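Local coordinates for protein xylan esterase, putative, AXE2C (Cellvibrio japonicus, PDB 2WAA) that removes acetyl groups from plant cell-wall xylan and glucomannan as a family 2 carbohydrate esterase, at residues N29-L43 / N107-L119. Residues are numbered along the deposited sequence; the frame is centred on the assembly and turned at random. Where two conformers were deposited one is given.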
ATOM      1  N   ASN A  29      12.940  -1.464  14.597  1.00 10.19           N
ATOM      2  CA  ASN A  29      13.157  -0.997  15.973  1.00 11.40           C
ATOM      3  C   ASN A  29      14.441  -1.523  16.592  1.00 12.23           C
ATOM      4  O   ASN A  29      15.050  -2.442  16.075  1.00 12.03           O
ATOM      5  CB  ASN A  29      11.987  -1.356  16.878  1.00 11.13           C
ATOM      6  CG  ASN A  29      10.692  -0.784  16.379  1.00 10.53           C
ATOM      7  OD1 ASN A  29      10.558   0.432  16.232  1.00 11.15           O
ATOM      8  ND2 ASN A  29       9.733  -1.645  16.114  1.00 10.04           N
ATOM      9  N   ASP A  30      14.831  -0.959  17.735  1.00 13.78           N
ATOM     10  CA  ASP A  30      16.109  -1.375  18.340  1.00 15.11           C
ATOM     11  C   ASP A  30      16.085  -2.834  18.803  1.00 14.43           C
ATOM     12  O   ASP A  30      17.152  -3.484  18.892  1.00 15.48           O
ATOM     13  CB  ASP A  30      16.448  -0.508  19.552  1.00 17.11           C
ATOM     14  CG  ASP A  30      16.823   0.923  19.184  1.00 22.91           C
ATOM     15  OD1 ASP A  30      17.119   1.228  18.002  1.00 24.05           O
ATOM     16  OD2 ASP A  30      16.824   1.757  20.118  1.00 29.53           O
ATOM     17  N   ASP A  31      14.910  -3.354  19.108  1.00 12.50           N
ATOM     18  CA  ASP A  31      14.798  -4.783  19.536  1.00 12.72           C
ATOM     19  C   ASP A  31      14.618  -5.724  18.346  1.00 12.37           C
ATOM     20  O   ASP A  31      14.279  -6.892  18.519  1.00 12.38           O
ATOM     21  CB  ASP A  31      13.656  -4.946  20.488  1.00 12.56           C
ATOM     22  CG  ASP A  31      12.309  -4.686  19.818  1.00 14.93           C
ATOM     23  OD1 ASP A  31      12.288  -4.233  18.636  1.00 14.36           O
ATOM     24  OD2 ASP A  31      11.294  -4.930  20.467  1.00 14.60           O
ATOM     25  N   ALA A  32      14.861  -5.197  17.149  1.00 11.06           N
ATOM     26  CA  ALA A  32      14.765  -5.966  15.867  1.00 11.77           C
ATOM     27  C   ALA A  32      13.342  -6.362  15.469  1.00 10.72           C
ATOM     28  O   ALA A  32      13.151  -7.202  14.557  1.00 10.80           O
ATOM     29  CB  ALA A  32      15.715  -7.221  15.873  1.00 13.05           C
ATOM     30  N   SER A  33      12.336  -5.765  16.123  1.00 10.23           N
ATOM     31  CA  SER A  33      10.954  -5.880  15.627  1.00  8.83           C
ATOM     32  C   SER A  33      10.780  -4.935  14.430  1.00  8.69           C
ATOM     33  O   SER A  33      11.607  -4.015  14.228  1.00  8.21           O
ATOM     34  CB  SER A  33       9.946  -5.581  16.745  1.00 10.10           C
ATOM     35  OG  SER A  33      10.095  -4.230  17.176  1.00 11.15           O
ATOM     36  N   LEU A  34       9.717  -5.152  13.643  1.00  7.43           N
ATOM     37  CA  LEU A  34       9.334  -4.242  12.551  1.00  7.05           C
ATOM     38  C   LEU A  34       7.989  -3.649  12.864  1.00  7.05           C
ATOM     39  O   LEU A  34       7.068  -4.330  13.326  1.00  6.32           O
ATOM     40  CB  LEU A  34       9.204  -5.006  11.222  1.00  6.96           C
ATOM     41  CG  LEU A  34      10.490  -5.660  10.749  1.00  7.31           C
ATOM     42  CD1 LEU A  34      10.069  -6.411   9.426  1.00  8.84           C
ATOM     43  CD2 LEU A  34      11.525  -4.572  10.541  1.00  8.89           C
ATOM     44  N   THR A  35       7.873  -2.358  12.563  1.00  7.46           N
ATOM     45  CA  THR A  35       6.599  -1.664  12.715  1.00  7.60           C
ATOM     46  C   THR A  35       6.212  -1.063  11.366  1.00  6.46           C
ATOM     47  O   THR A  35       7.078  -0.573  10.632  1.00  7.60           O
ATOM     48  CB  THR A  35       6.699  -0.571  13.817  1.00  8.10           C
ATOM     49  OG1 THR A  35       7.071  -1.194  15.056  1.00 11.77           O
ATOM     50  CG2 THR A  35       5.343   0.075  14.035  1.00  6.97           C
ATOM     51  N   PHE A  36       4.926  -1.131  11.060  1.00  8.03           N
ATOM     52  CA  PHE A  36       4.447  -0.628   9.797  1.00  7.63           C
ATOM     53  C   PHE A  36       3.039  -0.080   9.886  1.00  8.10           C
ATOM     54  O   PHE A  36       2.237  -0.477  10.756  1.00  7.96           O
ATOM     55  CB  PHE A  36       4.554  -1.734   8.720  1.00  6.81           C
ATOM     56  CG  PHE A  36       4.070  -3.089   9.166  1.00  8.16           C
ATOM     57  CD1 PHE A  36       2.746  -3.495   8.951  1.00  8.75           C
ATOM     58  CD2 PHE A  36       4.947  -3.962   9.808  1.00  6.57           C
ATOM     59  CE1 PHE A  36       2.291  -4.731   9.373  1.00 10.33           C
ATOM     60  CE2 PHE A  36       4.508  -5.233  10.231  1.00  9.33           C
ATOM     61  CZ  PHE A  36       3.164  -5.608  10.011  1.00 10.87           C
ATOM     62  N   GLY A  37       2.745   0.861   8.974  1.00  7.60           N
ATOM     63  CA  GLY A  37       1.478   1.556   8.986  1.00  7.07           C
ATOM     64  C   GLY A  37       0.790   1.590   7.618  1.00  6.69           C
ATOM     65  O   GLY A  37      -0.426   1.682   7.571  1.00  7.52           O
ATOM     66  N   TYR A  38       1.549   1.583   6.526  1.00  7.23           N
ATOM     67  CA  TYR A  38       0.913   1.643   5.201  1.00  7.53           C
ATOM     68  C   TYR A  38       0.244   0.317   4.864  1.00  7.01           C
ATOM     69  O   TYR A  38       0.689  -0.721   5.310  1.00  7.83           O
ATOM     70  CB  TYR A  38       1.921   2.015   4.113  1.00  6.59           C
ATOM     71  CG  TYR A  38       2.279   3.476   4.162  1.00  7.05           C
ATOM     72  CD1 TYR A  38       1.332   4.462   3.840  1.00  6.36           C
ATOM     73  CD2 TYR A  38       3.548   3.884   4.569  1.00  7.64           C
ATOM     74  CE1 TYR A  38       1.661   5.807   3.902  1.00  7.05           C
ATOM     75  CE2 TYR A  38       3.885   5.262   4.618  1.00  8.26           C
ATOM     76  CZ  TYR A  38       2.922   6.198   4.304  1.00  8.45           C
ATOM     77  OH  TYR A  38       3.228   7.562   4.313  1.00  9.62           O
ATOM     78  N   PRO A  39      -0.844   0.342   4.077  1.00  6.90           N
ATOM     79  CA  PRO A  39      -1.498  -0.950   3.752  1.00  6.70           C
ATOM     80  C   PRO A  39      -0.656  -1.709   2.708  1.00  5.80           C
ATOM     81  O   PRO A  39       0.192  -1.093   2.040  1.00  6.42           O
ATOM     82  CB  PRO A  39      -2.823  -0.522   3.092  1.00  6.98           C
ATOM     83  CG  PRO A  39      -2.488   0.835   2.485  1.00  7.25           C
ATOM     84  CD  PRO A  39      -1.531   1.502   3.475  1.00  7.02           C
ATOM     85  N   GLY A  40      -0.806  -3.031   2.654  1.00  6.08           N
ATOM     86  CA  GLY A  40      -0.124  -3.851   1.646  1.00  7.16           C
ATOM     87  C   GLY A  40       1.279  -4.333   2.041  1.00  8.46           C
ATOM     88  O   GLY A  40       1.904  -5.109   1.286  1.00  8.94           O
ATOM     89  N   VAL A  41       1.791  -3.833   3.172  1.00  8.54           N
ATOM     90  CA  VAL A  41       3.083  -4.290   3.682  1.00  8.70           C
ATOM     91  C   VAL A  41       2.943  -5.806   3.879  1.00  8.76           C
ATOM     92  O   VAL A  41       2.002  -6.276   4.536  1.00  9.24           O
ATOM     93  CB  VAL A  41       3.468  -3.608   4.983  1.00  9.44           C
ATOM     94  CG1 VAL A  41       4.756  -4.269   5.578  1.00 10.48           C
ATOM     95  CG2 VAL A  41       3.664  -2.072   4.728  1.00  7.20           C
ATOM     96  N   SER A  42       3.875  -6.546   3.281  1.00  8.38           N
ATOM     97  CA  SER A  42       3.765  -7.982   3.205  0.50  7.12           C
ATOM     98  C   SER A  42       5.062  -8.622   3.737  1.00  7.57           C
ATOM     99  O   SER A  42       6.159  -8.318   3.215  1.00  7.60           O
ATOM    100  CB  SER A  42       3.540  -8.357   1.740  0.50  7.01           C
ATOM    101  OG  SER A  42       2.287  -7.870   1.252  0.50  2.04           O
ATOM    102  N   LEU A  43       4.917  -9.525   4.715  1.00  7.24           N
ATOM    103  CA  LEU A  43       6.070 -10.192   5.327  0.60  7.03           C
ATOM    104  C   LEU A  43       5.878 -11.675   5.080  1.00  7.39           C
ATOM    105  O   LEU A  43       4.778 -12.206   5.280  1.00  7.82           O
ATOM    106  CB  LEU A  43       6.135  -9.928   6.825  0.60  6.11           C
ATOM    107  CG  LEU A  43       5.890  -8.500   7.307  0.60  8.54           C
ATOM    108  CD1 LEU A  43       6.145  -8.348   8.832  0.60  7.72           C
ATOM    109  CD2 LEU A  43       6.752  -7.608   6.567  0.60  5.98           C
ATOM    110  N   ASN A 107      -2.445   3.739   8.003  1.00  7.86           N
ATOM    111  CA  ASN A 107      -1.891   4.437   9.181  1.00  7.68           C
ATOM    112  C   ASN A 107      -2.868   4.980  10.212  1.00  8.44           C
ATOM    113  O   ASN A 107      -2.607   4.851  11.419  1.00  8.22           O
ATOM    114  CB  ASN A 107      -1.005   5.574   8.711  1.00  8.27           C
ATOM    115  CG  ASN A 107       0.405   5.096   8.323  1.00  7.30           C
ATOM    116  OD1 ASN A 107       1.203   4.851   9.203  1.00 10.32           O
ATOM    117  ND2 ASN A 107       0.723   5.036   7.002  1.00  9.40           N
ATOM    118  N   TRP A 108      -3.981   5.594   9.788  1.00  8.01           N
ATOM    119  CA  TRP A 108      -4.864   6.153  10.794  1.00  8.51           C
ATOM    120  C   TRP A 108      -5.510   5.065  11.644  1.00  9.07           C
ATOM    121  O   TRP A 108      -5.930   5.346  12.780  1.00  7.94           O
ATOM    122  CB  TRP A 108      -5.887   7.175  10.234  1.00  9.08           C
ATOM    123  CG  TRP A 108      -7.040   6.634   9.394  1.00  7.21           C
ATOM    124  CD1 TRP A 108      -7.141   6.698   8.025  1.00  9.26           C
ATOM    125  CD2 TRP A 108      -8.249   6.036   9.850  1.00  9.00           C
ATOM    126  NE1 TRP A 108      -8.331   6.151   7.611  1.00  9.80           N
ATOM    127  CE2 TRP A 108      -9.037   5.753   8.710  1.00  9.44           C
ATOM    128  CE3 TRP A 108      -8.763   5.735  11.112  1.00 10.08           C
ATOM    129  CZ2 TRP A 108     -10.302   5.153   8.791  1.00 10.47           C
ATOM    130  CZ3 TRP A 108     -10.035   5.122  11.198  1.00 12.14           C
ATOM    131  CH2 TRP A 108     -10.772   4.826  10.025  1.00 11.79           C
ATOM    132  N   HIS A 109      -5.607   3.839  11.126  1.00  7.76           N
ATOM    133  CA  HIS A 109      -6.112   2.745  11.948  1.00  9.04           C
ATOM    134  C   HIS A 109      -5.146   2.464  13.087  1.00  8.44           C
ATOM    135  O   HIS A 109      -5.558   2.125  14.180  1.00  9.58           O
ATOM    136  CB  HIS A 109      -6.208   1.448  11.142  1.00  6.68           C
ATOM    137  CG  HIS A 109      -7.133   1.522   9.966  1.00  7.23           C
ATOM    138  ND1 HIS A 109      -7.427   0.411   9.202  1.00  7.57           N
ATOM    139  CD2 HIS A 109      -7.835   2.556   9.423  1.00 10.61           C
ATOM    140  CE1 HIS A 109      -8.268   0.754   8.232  1.00  7.42           C
ATOM    141  NE2 HIS A 109      -8.534   2.046   8.349  1.00  8.67           N
ATOM    142  N   GLY A 110      -3.858   2.612  12.812  1.00  8.97           N
ATOM    143  CA  GLY A 110      -2.811   2.391  13.789  1.00  9.02           C
ATOM    144  C   GLY A 110      -1.576   1.862  13.075  1.00  9.71           C
ATOM    145  O   GLY A 110      -1.516   1.802  11.833  1.00  8.96           O
ATOM    146  N   GLN A 111      -0.592   1.486  13.871  1.00  8.87           N
ATOM    147  CA  GLN A 111       0.577   0.826  13.303  0.50  9.17           C
ATOM    148  C   GLN A 111       0.668  -0.546  13.942  1.00  9.65           C
ATOM    149  O   GLN A 111       0.260  -0.748  15.111  1.00  9.41           O
ATOM    150  CB  GLN A 111       1.860   1.626  13.556  0.50  9.63           C
ATOM    151  CG  GLN A 111       2.015   2.800  12.604  0.50  8.56           C
ATOM    152  CD  GLN A 111       1.204   3.957  13.047  0.50  9.25           C
ATOM    153  OE1 GLN A 111       1.058   4.170  14.264  0.50 11.36           O
ATOM    154  NE2 GLN A 111       0.667   4.749  12.085  0.50  5.02           N
ATOM    155  N   VAL A 112       1.150  -1.509  13.161  1.00  8.90           N
ATOM    156  CA  VAL A 112       1.255  -2.894  13.641  1.00  8.37           C
ATOM    157  C   VAL A 112       2.715  -3.217  13.838  1.00  9.04           C
ATOM    158  O   VAL A 112       3.545  -2.770  13.055  1.00  8.33           O
ATOM    159  CB  VAL A 112       0.686  -3.844  12.591  1.00  8.36           C
ATOM    160  CG1 VAL A 112       1.075  -5.345  12.895  1.00  7.19           C
ATOM    161  CG2 VAL A 112      -0.848  -3.680  12.485  1.00 11.46           C
ATOM    162  N   THR A 113       3.041  -4.019  14.862  1.00  8.45           N
ATOM    163  CA  THR A 113       4.425  -4.425  15.081  1.00  8.45           C
ATOM    164  C   THR A 113       4.466  -5.960  15.069  1.00  9.93           C
ATOM    165  O   THR A 113       3.638  -6.614  15.710  1.00  9.90           O
ATOM    166  CB  THR A 113       4.910  -3.909  16.456  1.00  8.36           C
ATOM    167  OG1 THR A 113       4.925  -2.476  16.424  1.00 10.01           O
ATOM    168  CG2 THR A 113       6.334  -4.497  16.821  1.00 10.97           C
ATOM    169  N   LEU A 114       5.414  -6.514  14.321  1.00  9.65           N
ATOM    170  CA  LEU A 114       5.703  -7.931  14.389  1.00  9.78           C
ATOM    171  C   LEU A 114       7.011  -7.981  15.139  1.00  8.40           C
ATOM    172  O   LEU A 114       7.988  -7.345  14.718  1.00  8.25           O
ATOM    173  CB  LEU A 114       5.905  -8.501  12.981  1.00  9.29           C
ATOM    174  CG  LEU A 114       6.493  -9.913  13.009  1.00 13.73           C
ATOM    175  CD1 LEU A 114       5.557 -10.860  13.726  1.00 13.31           C
ATOM    176  CD2 LEU A 114       6.770 -10.373  11.547  1.00 17.12           C
ATOM    177  N   LYS A 115       7.061  -8.704  16.259  1.00  8.74           N
ATOM    178  CA  LYS A 115       8.318  -8.735  17.059  1.00  9.03           C
ATOM    179  C   LYS A 115       9.236  -9.912  16.716  1.00  8.31           C
ATOM    180  O   LYS A 115      10.451  -9.748  16.546  1.00  8.18           O
ATOM    181  CB  LYS A 115       8.000  -8.789  18.562  1.00  9.00           C
ATOM    182  CG  LYS A 115       7.224  -7.566  18.990  1.00 12.62           C
ATOM    183  CD  LYS A 115       7.124  -7.469  20.525  1.00 16.00           C
ATOM    184  CE  LYS A 115       6.494  -6.126  20.942  1.00 18.49           C
ATOM    185  NZ  LYS A 115       6.332  -6.040  22.433  1.00 19.91           N
ATOM    186  N   GLN A 116       8.644 -11.100  16.636  1.00  7.98           N
ATOM    187  CA  GLN A 116       9.483 -12.312  16.419  1.00  9.02           C
ATOM    188  C   GLN A 116       8.569 -13.456  16.019  1.00  7.31           C
ATOM    189  O   GLN A 116       7.350 -13.356  16.194  1.00  8.44           O
ATOM    190  CB  GLN A 116      10.352 -12.638  17.676  1.00 10.54           C
ATOM    191  CG  GLN A 116       9.604 -12.606  18.933  1.00 11.28           C
ATOM    192  CD  GLN A 116      10.473 -12.761  20.250  1.00 10.39           C
ATOM    193  OE1 GLN A 116       9.893 -12.953  21.306  1.00 10.28           O
ATOM    194  NE2 GLN A 116      11.795 -12.648  20.175  1.00 11.25           N
ATOM    195  N   LEU A 117       9.137 -14.493  15.404  1.00  8.09           N
ATOM    196  CA  LEU A 117       8.391 -15.682  14.967  0.50  6.95           C
ATOM    197  C   LEU A 117       9.039 -16.886  15.622  1.00  7.70           C
ATOM    198  O   LEU A 117      10.291 -16.954  15.671  1.00  8.12           O
ATOM    199  CB  LEU A 117       8.546 -15.868  13.451  0.50  6.87           C
ATOM    200  CG  LEU A 117       8.013 -14.860  12.439  0.50  6.76           C
ATOM    201  CD1 LEU A 117       8.294 -15.344  10.990  0.50  3.07           C
ATOM    202  CD2 LEU A 117       6.499 -14.650  12.679  0.50  6.93           C
ATOM    203  N   THR A 118       8.218 -17.842  16.061  1.00  8.16           N
ATOM    204  CA  THR A 118       8.728 -19.088  16.629  1.00  7.72           C
ATOM    205  C   THR A 118       8.225 -20.272  15.765  1.00  7.33           C
ATOM    206  O   THR A 118       7.020 -20.482  15.632  1.00  8.22           O
ATOM    207  CB  THR A 118       8.269 -19.298  18.061  1.00  8.05           C
ATOM    208  OG1 THR A 118       8.843 -18.290  18.912  1.00  9.66           O
ATOM    209  CG2 THR A 118       8.723 -20.731  18.557  1.00  8.97           C
ATOM    210  N   LEU A 119       9.173 -21.025  15.203  1.00  7.50           N
ATOM    211  CA  LEU A 119       8.885 -22.200  14.387  1.00  8.04           C
ATOM    212  C   LEU A 119       9.124 -23.421  15.248  1.00  8.75           C
ATOM    213  O   LEU A 119      10.209 -23.552  15.863  1.00  8.95           O
ATOM    214  CB  LEU A 119       9.891 -22.267  13.227  1.00  8.34           C
ATOM    215  CG  LEU A 119       9.810 -23.554  12.349  1.00  6.24           C
ATOM    216  CD1 LEU A 119       8.488 -23.594  11.592  1.00  6.62           C
ATOM    217  CD2 LEU A 119      11.014 -23.637  11.317  1.00  8.10           C
TER
HETATM  218  O   HOH W   1      12.173  -8.672  18.369  1.00 17.07           O
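L34 to F36 pair with V112 to L114 as antiparallel neighbours in a beta-sheet of the N-terminal, all-strand part of this CE2 esterase. Four backbone hydrogen bonds clamp the strands, two between L34 and L114 and two between F36 and V112. Between them, in the non-hydrogen-bonded pair T35 and T113, the two OG1 atoms are hydrogen-bonded at 2.8 Å. N29 ND2 then reaches T35 OG1 at 2.9 Å, which lies in the amide plane of N29, while also donating to S33 OG. S33 N donates to D31 OD1, closing an Asx turn, and S33 OG donates to the same oxygen on its syn lone pair. On the sheet face of L34 and V112, the F36 ring turns with CG wedged between its own N and carbonyl carbon (chi1 45°), which brings CZ to 3.6 Å from V112 CG1; V41 CG1 covers the face opposite V112 O. Past the strands, N107 ND2 sits 3.2 Å above the Y38 ring, offset toward its rim, the amide standing almost perpendicular (87°). N107 OD1 accepts from G211 N, which probably helps hold ND2 toward the ring. Polar pairing thus ties the threonine face to the turn at 29-32, while apolar packing mainly holds the other.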